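Local structure of REP-associated tyrosine transposase (Escherichia coli, 4ER8) at residues Ser2-Tyr7 / Gln95-Glu100; Phe15-Leu20 / His59-Trp64; Ala52-Pro57 / Ile118-His123. The protein binds repeated extragenic palindrome (REP) hairpins and cleaves and recombines the DNA clusters that contain them, acting as a single-stranded DNA endonuclease and transposase. All blocks are in the same frame, centred on the assembly; numbering follows the deposited sequence.

Interaction 1 (Ser2-Tyr7 / Gln95-Glu100); sequences SEYRRY and QPRFWE. With nucleotides of chain B.
Arg6 bends at chi2 (-45°), and Phe98 sets its CG between its own backbone N and carbonyl carbon (chi1 57°); together these turns lay the Arg6 guanidinium flat on the Phe98 ring. The contact belongs to the DNA-binding face of the HUH nuclease domain. Here the loop before strand 13-19 packs on residues 97-100, which lead into strand 99-102. The stack is a cation-pi pair, with Arg6 CZ 3.8 Å from the Phe98 ring centroid and Arg6 NH2 over the ring centre. The same guanidinium grips Phe98 O end-on within its own plane, through NH1 at 2.9 Å and NH2 at 2.7 Å. Arg6 NE is turned to the DNA and donates to OP1 of DC31 of chain B at 2.8 Å. Arg97 serves the same phosphate, its NE lying 2.8 Å from OP2 of DC31 of chain B. Two arginines thus clamp one phosphate. Tyr4 OH lies over one face of the Arg97 guanidinium without a hydrogen bond, and C6 of DC31 of chain B covers the opposite face. Tyr7 N donates to Glu100 OE2 at 3.0 Å, from above the carboxylate plane; OE2 also hydrogen-bonds N2 of a guanine base of the bound DNA. The Trp99 ring spreads one face over the DT2 base of chain B. N3 of that base donates an almost straight bond to Glu100 O, 2.8 Å long.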
loop_
_atom_site.group_PDB
_atom_site.type_symbol
_atom_site.label_atom_id
_atom_site.label_comp_id
_atom_site.label_asym_id
_atom_site.label_seq_id
_atom_site.Cartn_x
_atom_site.Cartn_y
_atom_site.Cartn_z
ATOM N N SER A 2 -19.035 1.164 -10.733
ATOM C CA SER A 2 -17.916 2.167 -10.720
ATOM C C SER A 2 -17.718 2.878 -12.057
ATOM O O SER A 2 -18.271 2.433 -13.064
ATOM C CB SER A 2 -16.606 1.536 -10.304
ATOM O OG SER A 2 -16.086 0.789 -11.366
ATOM N N GLU A 3 -16.940 3.967 -12.075
ATOM C CA GLU A 3 -16.841 4.803 -13.283
ATOM C C GLU A 3 -15.425 5.267 -13.520
ATOM O O GLU A 3 -15.156 5.988 -14.490
ATOM C CB GLU A 3 -17.702 6.099 -13.208
ATOM C CG GLU A 3 -19.103 6.042 -12.553
ATOM C CD GLU A 3 -20.224 5.768 -13.553
ATOM O OE1 GLU A 3 -20.228 6.418 -14.622
ATOM O OE2 GLU A 3 -21.109 4.902 -13.281
ATOM N N TYR A 4 -14.514 4.935 -12.624
ATOM C CA TYR A 4 -13.170 5.469 -12.796
ATOM C C TYR A 4 -12.473 4.830 -14.003
ATOM O O TYR A 4 -12.828 3.722 -14.442
ATOM C CB TYR A 4 -12.324 5.321 -11.534
ATOM C CG TYR A 4 -12.233 3.902 -11.013
ATOM C CD1 TYR A 4 -11.423 2.968 -11.643
ATOM C CD2 TYR A 4 -12.963 3.483 -9.872
ATOM C CE1 TYR A 4 -11.334 1.693 -11.180
ATOM C CE2 TYR A 4 -12.859 2.214 -9.408
ATOM C CZ TYR A 4 -12.056 1.322 -10.064
ATOM O OH TYR A 4 -11.922 0.022 -9.641
ATOM N N ARG A 5 -11.472 5.534 -14.523
ATOM C CA ARG A 5 -10.657 5.014 -15.583
ATOM C C ARG A 5 -9.202 4.976 -15.132
ATOM O O ARG A 5 -8.685 5.983 -14.673
ATOM C CB ARG A 5 -10.822 5.872 -16.822
ATOM C CG ARG A 5 -9.702 5.691 -17.815
ATOM C CD ARG A 5 -9.748 6.782 -18.886
ATOM N NE ARG A 5 -8.865 6.357 -19.932
ATOM C CZ ARG A 5 -8.343 7.139 -20.868
ATOM N NH1 ARG A 5 -8.609 8.447 -20.906
ATOM N NH2 ARG A 5 -7.511 6.598 -21.754
ATOM N N ARG A 6 -8.537 3.823 -15.271
ATOM C CA ARG A 6 -7.171 3.710 -14.809
ATOM C C ARG A 6 -6.327 4.773 -15.495
ATOM O O ARG A 6 -6.472 5.057 -16.683
ATOM C CB ARG A 6 -6.625 2.320 -15.018
ATOM C CG ARG A 6 -7.296 1.237 -14.152
ATOM C CD ARG A 6 -7.481 1.643 -12.693
ATOM N NE ARG A 6 -7.667 0.505 -11.790
ATOM C CZ ARG A 6 -7.989 0.591 -10.494
ATOM N NH1 ARG A 6 -8.218 1.753 -9.923
ATOM N NH2 ARG A 6 -8.089 -0.499 -9.759
ATOM N N TYR A 7 -5.470 5.418 -14.735
ATOM C CA TYR A 7 -4.670 6.443 -15.330
ATOM C C TYR A 7 -3.317 5.791 -15.664
ATOM O O TYR A 7 -2.478 5.567 -14.792
ATOM C CB TYR A 7 -4.625 7.575 -14.320
ATOM C CG TYR A 7 -3.928 8.880 -14.603
ATOM C CD1 TYR A 7 -2.601 8.921 -15.056
ATOM C CD2 TYR A 7 -4.550 10.086 -14.244
ATOM C CE1 TYR A 7 -1.925 10.157 -15.209
ATOM C CE2 TYR A 7 -3.910 11.312 -14.392
ATOM C CZ TYR A 7 -2.594 11.355 -14.872
ATOM O OH TYR A 7 -1.943 12.583 -15.004
ATOM N N GLN A 95 -11.280 -6.831 -1.131
ATOM C CA GLN A 95 -12.145 -5.895 -1.855
ATOM C C GLN A 95 -11.724 -5.903 -3.344
ATOM O O GLN A 95 -10.551 -5.777 -3.675
ATOM C CB GLN A 95 -12.174 -4.477 -1.267
ATOM C CG GLN A 95 -12.610 -3.415 -2.279
ATOM C CD GLN A 95 -13.056 -2.124 -1.665
ATOM O OE1 GLN A 95 -12.610 -1.745 -0.591
ATOM N NE2 GLN A 95 -13.939 -1.424 -2.341
ATOM N N PRO A 96 -12.679 -6.147 -4.239
ATOM C CA PRO A 96 -12.351 -6.195 -5.649
ATOM C C PRO A 96 -11.601 -4.944 -6.101
ATOM O O PRO A 96 -11.767 -3.854 -5.532
ATOM C CB PRO A 96 -13.749 -6.239 -6.310
ATOM C CG PRO A 96 -14.560 -7.064 -5.339
ATOM C CD PRO A 96 -14.091 -6.505 -3.991
ATOM N N ARG A 97 -10.808 -5.124 -7.150
ATOM C CA ARG A 97 -9.896 -4.118 -7.655
ATOM C C ARG A 97 -9.210 -3.365 -6.504
ATOM O O ARG A 97 -8.810 -3.993 -5.523
ATOM C CB ARG A 97 -10.615 -3.240 -8.658
ATOM C CG ARG A 97 -11.487 -4.066 -9.608
ATOM C CD ARG A 97 -12.264 -3.195 -10.575
ATOM N NE ARG A 97 -11.378 -2.442 -11.454
ATOM C CZ ARG A 97 -11.770 -1.597 -12.398
ATOM N NH1 ARG A 97 -13.060 -1.408 -12.621
ATOM N NH2 ARG A 97 -10.872 -0.965 -13.148
ATOM N N PHE A 98 -9.053 -2.045 -6.644
ATOM C CA PHE A 98 -8.221 -1.232 -5.748
ATOM C C PHE A 98 -8.284 0.246 -6.161
ATOM O O PHE A 98 -8.623 0.567 -7.312
ATOM C CB PHE A 98 -6.761 -1.698 -5.804
ATOM C CG PHE A 98 -6.182 -1.675 -7.186
ATOM C CD1 PHE A 98 -5.544 -0.526 -7.675
ATOM C CD2 PHE A 98 -6.246 -2.810 -8.017
ATOM C CE1 PHE A 98 -5.014 -0.487 -8.974
ATOM C CE2 PHE A 98 -5.690 -2.780 -9.314
ATOM C CZ PHE A 98 -5.101 -1.604 -9.799
ATOM N N TRP A 99 -7.921 1.137 -5.233
ATOM C CA TRP A 99 -7.880 2.552 -5.490
ATOM C C TRP A 99 -6.526 2.935 -6.052
ATOM O O TRP A 99 -5.510 2.500 -5.536
ATOM C CB TRP A 99 -8.172 3.315 -4.194
ATOM C CG TRP A 99 -7.925 4.808 -4.284
ATOM C CD1 TRP A 99 -6.780 5.486 -3.935
ATOM C CD2 TRP A 99 -8.848 5.790 -4.735
ATOM N NE1 TRP A 99 -6.936 6.830 -4.153
ATOM C CE2 TRP A 99 -8.192 7.046 -4.661
ATOM C CE3 TRP A 99 -10.172 5.736 -5.201
ATOM C CZ2 TRP A 99 -8.822 8.245 -5.034
ATOM C CZ3 TRP A 99 -10.793 6.931 -5.600
ATOM C CH2 TRP A 99 -10.118 8.164 -5.506
ATOM N N GLU A 100 -6.525 3.763 -7.104
ATOM C CA GLU A 100 -5.301 4.199 -7.794
ATOM C C GLU A 100 -5.289 5.693 -7.958
ATOM O O GLU A 100 -6.288 6.302 -8.412
ATOM C CB GLU A 100 -5.206 3.609 -9.191
ATOM C CG GLU A 100 -4.146 4.331 -10.144
ATOM C CD GLU A 100 -4.759 5.460 -10.986
ATOM O OE1 GLU A 100 -4.344 6.646 -10.887
ATOM O OE2 GLU A 100 -5.697 5.147 -11.740
ATOM P P DA B 3 -15.952 6.176 -8.967
ATOM O OP1 DA B 3 -16.082 4.949 -9.755
ATOM O OP2 DA B 3 -17.014 7.156 -9.218
ATOM O "O5'" DA B 3 -15.778 6.053 -7.385
ATOM C "C5'" DA B 3 -14.790 5.238 -6.796
ATOM C "C4'" DA B 3 -15.227 3.769 -6.887
ATOM O "O4'" DA B 3 -14.195 2.913 -6.348
ATOM C "C3'" DA B 3 -16.498 3.370 -6.179
ATOM O "O3'" DA B 3 -16.997 2.295 -6.868
ATOM C "C2'" DA B 3 -15.969 2.923 -4.822
ATOM C "C1'" DA B 3 -14.680 2.205 -5.241
ATOM N N9 DA B 3 -13.524 2.188 -4.339
ATOM C C8 DA B 3 -13.097 3.157 -3.473
ATOM N N7 DA B 3 -12.000 2.832 -2.831
ATOM C C5 DA B 3 -11.693 1.562 -3.298
ATOM C C6 DA B 3 -10.645 0.655 -3.003
ATOM N N6 DA B 3 -9.628 0.873 -2.119
ATOM N N1 DA B 3 -10.654 -0.499 -3.697
ATOM C C2 DA B 3 -11.626 -0.721 -4.567
ATOM N N3 DA B 3 -12.659 0.039 -4.898
ATOM C C4 DA B 3 -12.617 1.175 -4.232
ATOM P P DC B 31 -7.613 -2.785 -12.855
ATOM O OP1 DC B 31 -6.547 -1.790 -12.911
ATOM O OP2 DC B 31 -8.665 -2.738 -11.857
ATOM O "O5'" DC B 31 -8.283 -2.809 -14.299
ATOM C "C5'" DC B 31 -7.532 -2.773 -15.539
ATOM C "C4'" DC B 31 -8.488 -2.584 -16.719
ATOM O "O4'" DC B 31 -9.327 -3.770 -16.741
ATOM C "C3'" DC B 31 -9.452 -1.378 -16.619
ATOM O "O3'" DC B 31 -9.152 -0.631 -17.713
ATOM C "C2'" DC B 31 -10.849 -1.944 -16.790
ATOM C "C1'" DC B 31 -10.618 -3.407 -17.141
ATOM N N1 DC B 31 -11.458 -4.273 -16.329
ATOM C C2 DC B 31 -12.441 -5.035 -16.936
ATOM O O2 DC B 31 -12.520 -4.915 -18.169
ATOM N N3 DC B 31 -13.216 -5.833 -16.145
ATOM C C4 DC B 31 -13.054 -5.899 -14.806
ATOM N N4 DC B 31 -13.826 -6.708 -14.011
ATOM C C5 DC B 31 -12.058 -5.098 -14.190
ATOM C C6 DC B 31 -11.294 -4.320 -14.968
ATOM P P DT B 2 -13.525 12.626 -9.840
ATOM O OP1 DT B 2 -14.975 12.973 -9.789
ATOM O OP2 DT B 2 -12.668 13.007 -8.699
ATOM O "O5'" DT B 2 -13.469 11.050 -10.023
ATOM C "C5'" DT B 2 -14.464 10.321 -10.698
ATOM C "C4'" DT B 2 -14.044 8.863 -10.529
ATOM O "O4'" DT B 2 -12.591 8.837 -10.627
ATOM C "C3'" DT B 2 -14.393 8.235 -9.178
ATOM O "O3'" DT B 2 -14.605 6.892 -9.393
ATOM C "C2'" DT B 2 -13.072 8.339 -8.445
ATOM C "C1'" DT B 2 -12.048 8.126 -9.549
ATOM N N1 DT B 2 -10.665 8.579 -9.178
ATOM C C2 DT B 2 -9.623 7.664 -9.143
ATOM O O2 DT B 2 -9.724 6.494 -9.431
ATOM N N3 DT B 2 -8.395 8.149 -8.770
ATOM C C4 DT B 2 -8.079 9.434 -8.387
ATOM O O4 DT B 2 -6.926 9.756 -8.034
ATOM C C5 DT B 2 -9.194 10.360 -8.421
ATOM C C7 DT B 2 -8.954 11.823 -8.043
ATOM C C6 DT B 2 -10.414 9.890 -8.811
HETATM O O HOH W 1 -11.692 1.540 -14.969
#

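Interaction 2 (Phe15-Leu20 / His59-Trp64). With NI (nickel (II) ion), chain C; nucleotides of chain B.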
loop_
_atom_site.group_PDB
_atom_site.type_symbol
_atom_site.label_atom_id
_atom_site.label_comp_id
_atom_site.label_asym_id
_atom_site.label_seq_id
_atom_site.Cartn_x
_atom_site.Cartn_y
_atom_site.Cartn_z
ATOM N N PHE A 15 -0.172 5.863 -6.133
ATOM C CA PHE A 15 -0.549 5.542 -4.770
ATOM C C PHE A 15 -1.728 4.587 -4.882
ATOM O O PHE A 15 -2.597 4.806 -5.750
ATOM C CB PHE A 15 -1.035 6.805 -4.088
ATOM C CG PHE A 15 -1.667 6.562 -2.729
ATOM C CD1 PHE A 15 -0.898 6.461 -1.612
ATOM C CD2 PHE A 15 -3.039 6.402 -2.602
ATOM C CE1 PHE A 15 -1.484 6.219 -0.367
ATOM C CE2 PHE A 15 -3.616 6.180 -1.390
ATOM C CZ PHE A 15 -2.844 6.111 -0.264
ATOM N N PHE A 16 -1.779 3.567 -4.015
ATOM C CA PHE A 16 -2.816 2.549 -4.106
ATOM C C PHE A 16 -3.308 2.193 -2.725
ATOM O O PHE A 16 -2.595 2.377 -1.755
ATOM C CB PHE A 16 -2.309 1.258 -4.754
ATOM C CG PHE A 16 -1.718 1.412 -6.116
ATOM C CD1 PHE A 16 -0.364 1.393 -6.291
ATOM C CD2 PHE A 16 -2.496 1.521 -7.212
ATOM C CE1 PHE A 16 0.218 1.451 -7.555
ATOM C CE2 PHE A 16 -1.918 1.612 -8.514
ATOM C CZ PHE A 16 -0.557 1.572 -8.670
ATOM N N THR A 17 -4.529 1.676 -2.640
ATOM C CA THR A 17 -5.148 1.291 -1.374
ATOM C C THR A 17 -5.832 -0.003 -1.735
ATOM O O THR A 17 -6.656 -0.063 -2.691
ATOM C CB THR A 17 -6.213 2.318 -0.890
ATOM O OG1 THR A 17 -5.576 3.536 -0.452
ATOM C CG2 THR A 17 -6.978 1.773 0.312
ATOM N N VAL A 18 -5.455 -1.070 -1.030
ATOM C CA VAL A 18 -6.075 -2.370 -1.242
ATOM C C VAL A 18 -6.650 -2.820 0.114
ATOM O O VAL A 18 -5.957 -2.837 1.157
ATOM C CB VAL A 18 -5.077 -3.345 -1.759
ATOM C CG1 VAL A 18 -5.639 -4.698 -1.755
ATOM C CG2 VAL A 18 -4.574 -2.940 -3.163
ATOM N N ASN A 19 -7.939 -3.130 0.104
ATOM C CA ASN A 19 -8.632 -3.490 1.312
ATOM C C ASN A 19 -9.020 -4.933 1.298
ATOM O O ASN A 19 -9.393 -5.499 0.270
ATOM C CB ASN A 19 -9.906 -2.682 1.475
ATOM C CG ASN A 19 -9.650 -1.212 1.734
ATOM O OD1 ASN A 19 -10.085 -0.373 0.959
ATOM N ND2 ASN A 19 -8.968 -0.888 2.828
ATOM N N LEU A 20 -8.932 -5.525 2.480
ATOM C CA LEU A 20 -9.516 -6.814 2.743
ATOM C C LEU A 20 -11.007 -6.529 2.883
ATOM O O LEU A 20 -11.404 -5.459 3.437
ATOM C CB LEU A 20 -8.950 -7.356 4.038
ATOM C CG LEU A 20 -8.313 -8.726 3.938
ATOM C CD1 LEU A 20 -7.561 -8.895 2.631
ATOM C CD2 LEU A 20 -7.405 -8.900 5.104
ATOM N N HIS A 59 -5.972 -3.951 5.535
ATOM C CA HIS A 59 -5.846 -3.201 4.279
ATOM C C HIS A 59 -4.444 -2.655 4.199
ATOM O O HIS A 59 -3.689 -2.724 5.176
ATOM C CB HIS A 59 -6.874 -2.054 4.197
ATOM C CG HIS A 59 -6.527 -0.823 4.986
ATOM N ND1 HIS A 59 -6.534 -0.785 6.367
ATOM C CD2 HIS A 59 -6.243 0.442 4.580
ATOM C CE1 HIS A 59 -6.252 0.448 6.773
ATOM N NE2 HIS A 59 -6.052 1.206 5.706
ATOM N N MET A 60 -4.079 -2.114 3.050
ATOM C CA MET A 60 -2.760 -1.585 2.903
ATOM C C MET A 60 -2.830 -0.427 1.947
ATOM O O MET A 60 -3.769 -0.343 1.145
ATOM C CB MET A 60 -1.789 -2.673 2.428
ATOM C CG MET A 60 -1.988 -3.267 1.049
ATOM S SD MET A 60 -1.189 -4.947 0.897
ATOM C CE MET A 60 -1.729 -5.411 -0.702
ATOM N N HIS A 61 -1.859 0.477 2.054
ATOM C CA HIS A 61 -1.686 1.578 1.140
ATOM C C HIS A 61 -0.268 1.540 0.664
ATOM O O HIS A 61 0.627 1.209 1.447
ATOM C CB HIS A 61 -1.847 2.880 1.879
ATOM C CG HIS A 61 -3.147 3.025 2.582
ATOM N ND1 HIS A 61 -4.310 3.385 1.931
ATOM C CD2 HIS A 61 -3.473 2.895 3.888
ATOM C CE1 HIS A 61 -5.305 3.441 2.800
ATOM N NE2 HIS A 61 -4.822 3.164 3.998
ATOM N N CYS A 62 -0.014 1.912 -0.583
ATOM C CA CYS A 62 1.389 1.957 -1.002
ATOM C C CYS A 62 1.670 2.862 -2.212
ATOM O O CYS A 62 0.752 3.323 -2.881
ATOM C CB CYS A 62 1.878 0.545 -1.243
ATOM S SG CYS A 62 1.092 -0.154 -2.663
ATOM N N ILE A 63 2.945 3.132 -2.469
ATOM C CA ILE A 63 3.382 3.891 -3.662
ATOM C C ILE A 63 4.405 3.139 -4.526
ATOM O O ILE A 63 5.425 2.670 -4.000
ATOM C CB ILE A 63 3.992 5.220 -3.276
ATOM C CG1 ILE A 63 2.983 6.061 -2.487
ATOM C CG2 ILE A 63 4.392 5.954 -4.516
ATOM C CD1 ILE A 63 3.604 7.258 -1.711
ATOM N N TRP A 64 4.125 3.020 -5.824
ATOM C CA TRP A 64 5.044 2.332 -6.765
ATOM C C TRP A 64 5.509 3.238 -7.874
ATOM O O TRP A 64 4.829 4.194 -8.254
ATOM C CB TRP A 64 4.391 1.165 -7.521
ATOM C CG TRP A 64 3.811 0.080 -6.726
ATOM C CD1 TRP A 64 4.012 -0.168 -5.414
ATOM C CD2 TRP A 64 2.963 -0.967 -7.218
ATOM N NE1 TRP A 64 3.287 -1.278 -5.034
ATOM C CE2 TRP A 64 2.654 -1.797 -6.132
ATOM C CE3 TRP A 64 2.431 -1.272 -8.472
ATOM C CZ2 TRP A 64 1.805 -2.920 -6.251
ATOM C CZ3 TRP A 64 1.578 -2.394 -8.596
ATOM C CH2 TRP A 64 1.278 -3.195 -7.489
HETATM NI NI NI C . -5.701 3.263 5.790
ATOM P P DA B 3 -15.952 6.176 -8.967
ATOM O OP1 DA B 3 -16.082 4.949 -9.755
ATOM O OP2 DA B 3 -17.014 7.156 -9.218
ATOM O "O5'" DA B 3 -15.778 6.053 -7.385
ATOM C "C5'" DA B 3 -14.790 5.238 -6.796
ATOM C "C4'" DA B 3 -15.227 3.769 -6.887
ATOM O "O4'" DA B 3 -14.195 2.913 -6.348
ATOM C "C3'" DA B 3 -16.498 3.370 -6.179
ATOM O "O3'" DA B 3 -16.997 2.295 -6.868
ATOM C "C2'" DA B 3 -15.969 2.923 -4.822
ATOM C "C1'" DA B 3 -14.680 2.205 -5.241
ATOM N N9 DA B 3 -13.524 2.188 -4.339
ATOM C C8 DA B 3 -13.097 3.157 -3.473
ATOM N N7 DA B 3 -12.000 2.832 -2.831
ATOM C C5 DA B 3 -11.693 1.562 -3.298
ATOM C C6 DA B 3 -10.645 0.655 -3.003
ATOM N N6 DA B 3 -9.628 0.873 -2.119
ATOM N N1 DA B 3 -10.654 -0.499 -3.697
ATOM C C2 DA B 3 -11.626 -0.721 -4.567
ATOM N N3 DA B 3 -12.659 0.039 -4.898
ATOM C C4 DA B 3 -12.617 1.175 -4.232
#
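Two partners hold Thr17 OG1: His61 ND1 donates to it at 2.7 Å, and it also hydrogen-bonds Ala159 O. Thr17 OG1 lies opposite the carbonyl carbon (chi1 -71°), which brings it to the edge of the His61 ring, in the ring plane. This is the second shell of the HUH motif, in which His59 and His61 flank the hydrophobic Met60. With ND1 tied to Thr17, His61 turns NE2 to the nickel ion at 2.0 Å. His59 NE2 binds the same ion at 2.1 Å; Asn119, His123 and Glu161 complete the site. A valine in place of Thr17 would probably leave His61 ND1 without its acceptor, Ala159 O without its partner and the ring freer to turn about its nickel bond. The two strands run antiparallel. Phe16 with Cys62 and Val18 with Met60 are hydrogen-bonded pairs, each joined by two backbone bonds; Val18 N reaches Met60 O at 2.8 Å. On the side away from the metal, Phe16 sends its edge onto the face of Trp64, CE1 lying 3.6 Å from CE3 of the indole. Thr17 O also takes a weak bond from N6 of DA3 of chain B. The pair forms the middle of the sheet, between strands 99-102 and 49-55. Trp77 of helix 73-87 covers the face of Phe16, Val18, Met60 and Cys62, while Ile116 of helix 106-122 packs on Phe15, His61 and Ile63.

Interaction 3 (Ala52-Pro57 / Ile118-His123); sequences AWVVLP and INPVKH. With NI (nickel (II) ion), chain C.
Val54 and Leu56 both pack on Pro120, and Leu56 also reaches His123. These are the apolar contacts. Val54 CG1 meets the Pro120 ring at CD, 4.0 Å away, the two side chains crossing at a slant. Leu56 CG lies opposite the carbonyl carbon (chi1 -71°), which carries its two methyl groups to the helix. CD2 lies 3.8 Å from Pro120 CA and equally close to His123 CD2, the Leu56 and His123 side chains crossing at about a right angle. CD1 sits 3.6 Å from Asn119 OD1. Leu56 thus touches two ligands of the HUH metal site. Metal bonds form the second kind. Asn119 OD1 binds the nickel ion at 2.2 Å. His123 NE2 binds it at 2.0 Å. Backbone bonds form the third kind. His123 N donates to Asn119 O at 2.9 Å, a bond between the backbones of two metal ligands four residues apart, although the helix is kinked at Pro120. In the fold, the contact joins strand 49-55 and the residue that follows it to helix 106-122. His61 of strand 59-65 and Ile116 of helix 106-122 also touch Val54, Trp132 touches Pro120, and Trp125 packs on Leu56.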
loop_
_atom_site.group_PDB
_atom_site.type_symbol
_atom_site.label_atom_id
_atom_site.label_comp_id
_atom_site.label_asym_id
_atom_site.label_seq_id
_atom_site.Cartn_x
_atom_site.Cartn_y
_atom_site.Cartn_z
ATOM N N ALA A 52 6.925 3.445 -1.136
ATOM C CA ALA A 52 6.521 3.217 0.232
ATOM C C ALA A 52 5.369 2.222 0.371
ATOM O O ALA A 52 4.621 1.998 -0.571
ATOM C CB ALA A 52 6.175 4.522 0.909
ATOM N N TRP A 53 5.221 1.644 1.562
ATOM C CA TRP A 53 4.146 0.711 1.770
ATOM C C TRP A 53 3.837 0.592 3.269
ATOM O O TRP A 53 4.767 0.541 4.056
ATOM C CB TRP A 53 4.598 -0.625 1.187
ATOM C CG TRP A 53 3.549 -1.604 0.797
ATOM C CD1 TRP A 53 2.446 -1.981 1.519
ATOM C CD2 TRP A 53 3.551 -2.412 -0.390
ATOM N NE1 TRP A 53 1.742 -2.947 0.819
ATOM C CE2 TRP A 53 2.418 -3.237 -0.340
ATOM C CE3 TRP A 53 4.412 -2.510 -1.498
ATOM C CZ2 TRP A 53 2.117 -4.148 -1.363
ATOM C CZ3 TRP A 53 4.110 -3.400 -2.510
ATOM C CH2 TRP A 53 2.973 -4.202 -2.448
ATOM N N VAL A 54 2.556 0.616 3.660
ATOM C CA VAL A 54 2.136 0.076 4.956
ATOM C C VAL A 54 1.226 -1.123 4.766
ATOM O O VAL A 54 0.427 -1.190 3.823
ATOM C CB VAL A 54 1.224 0.983 5.771
ATOM C CG1 VAL A 54 1.972 1.765 6.759
ATOM C CG2 VAL A 54 0.317 1.811 4.878
ATOM N N VAL A 55 1.288 -2.026 5.727
ATOM C CA VAL A 55 0.297 -3.066 5.840
ATOM C C VAL A 55 -0.446 -2.900 7.155
ATOM O O VAL A 55 0.148 -2.799 8.222
ATOM C CB VAL A 55 0.959 -4.404 5.874
ATOM C CG1 VAL A 55 -0.116 -5.503 5.977
ATOM C CG2 VAL A 55 1.867 -4.556 4.650
ATOM N N LEU A 56 -1.756 -2.895 7.080
ATOM C CA LEU A 56 -2.507 -2.845 8.293
ATOM C C LEU A 56 -3.083 -4.236 8.444
ATOM O O LEU A 56 -2.871 -5.077 7.550
ATOM C CB LEU A 56 -3.525 -1.703 8.265
ATOM C CG LEU A 56 -2.631 -0.451 8.385
ATOM C CD1 LEU A 56 -2.511 0.321 7.074
ATOM C CD2 LEU A 56 -3.025 0.465 9.526
ATOM N N PRO A 57 -3.751 -4.522 9.576
ATOM C CA PRO A 57 -4.246 -5.886 9.696
ATOM C C PRO A 57 -5.213 -6.213 8.587
ATOM O O PRO A 57 -5.197 -7.336 8.091
ATOM C CB PRO A 57 -4.963 -5.889 11.043
ATOM C CG PRO A 57 -4.422 -4.669 11.776
ATOM C CD PRO A 57 -4.155 -3.672 10.709
ATOM N N ILE A 118 1.846 7.665 8.491
ATOM C CA ILE A 118 0.929 8.097 9.544
ATOM C C ILE A 118 -0.263 7.174 9.720
ATOM O O ILE A 118 -0.949 7.196 10.735
ATOM C CB ILE A 118 0.401 9.494 9.262
ATOM C CG1 ILE A 118 1.429 10.521 9.708
ATOM C CG2 ILE A 118 -0.881 9.770 10.000
ATOM C CD1 ILE A 118 1.286 11.853 8.946
ATOM N N ASN A 119 -0.529 6.370 8.715
ATOM C CA ASN A 119 -1.785 5.668 8.691
ATOM C C ASN A 119 -2.046 4.816 9.958
ATOM O O ASN A 119 -3.133 4.877 10.552
ATOM C CB ASN A 119 -1.871 4.827 7.440
ATOM C CG ASN A 119 -3.230 4.773 6.915
ATOM O OD1 ASN A 119 -3.711 3.716 6.509
ATOM N ND2 ASN A 119 -3.898 5.920 6.915
ATOM N N PRO A 120 -1.036 4.036 10.387
ATOM C CA PRO A 120 -1.302 3.164 11.553
ATOM C C PRO A 120 -1.855 3.972 12.710
ATOM O O PRO A 120 -2.592 3.436 13.568
ATOM C CB PRO A 120 0.062 2.606 11.883
ATOM C CG PRO A 120 0.741 2.510 10.499
ATOM C CD PRO A 120 0.251 3.736 9.728
ATOM N N VAL A 121 -1.543 5.268 12.710
ATOM C CA VAL A 121 -1.928 6.144 13.815
ATOM C C VAL A 121 -3.320 6.636 13.544
ATOM O O VAL A 121 -4.170 6.541 14.402
ATOM C CB VAL A 121 -0.924 7.314 14.021
ATOM C CG1 VAL A 121 -1.498 8.449 14.877
ATOM C CG2 VAL A 121 0.332 6.803 14.621
ATOM N N LYS A 122 -3.572 7.146 12.351
ATOM C CA LYS A 122 -4.955 7.487 11.961
ATOM C C LYS A 122 -5.939 6.346 12.260
ATOM O O LYS A 122 -7.061 6.591 12.624
ATOM C CB LYS A 122 -5.022 7.865 10.467
ATOM C CG LYS A 122 -6.419 8.109 9.905
ATOM C CD LYS A 122 -6.427 8.153 8.362
ATOM C CE LYS A 122 -7.768 8.652 7.812
ATOM N NZ LYS A 122 -8.122 10.081 8.144
ATOM N N HIS A 123 -5.514 5.101 12.127
ATOM C CA HIS A 123 -6.460 4.020 12.254
ATOM C C HIS A 123 -6.619 3.545 13.709
ATOM O O HIS A 123 -7.472 2.681 14.009
ATOM C CB HIS A 123 -6.087 2.870 11.327
ATOM C CG HIS A 123 -6.393 3.127 9.881
ATOM N ND1 HIS A 123 -7.674 3.347 9.413
ATOM C CD2 HIS A 123 -5.587 3.141 8.788
ATOM C CE1 HIS A 123 -7.642 3.500 8.097
ATOM N NE2 HIS A 123 -6.386 3.384 7.694
HETATM NI NI NI C . -5.701 3.263 5.790
#

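All three interactions reach one antiparallel sheet, ordered 49-55, 59-65, 13-19, 99-102. Interaction 2 is its middle, and the other two lie at its outer strands. Interactions 1 and 2 have centres 12 Å apart and meet where Trp99 N lies 3.1 Å from Thr17 O, a probable backbone hydrogen bond. Interactions 2 and 3, with centres 10 Å apart, share the nickel ion, where His59 NE2 lies 3.0 Å from His123 NE2. Interactions 1 and 3 do not touch; their centres are 20 Å apart. Interaction 1 grips the DNA, and the Trp99 side chain is still about 10 Å from the metal.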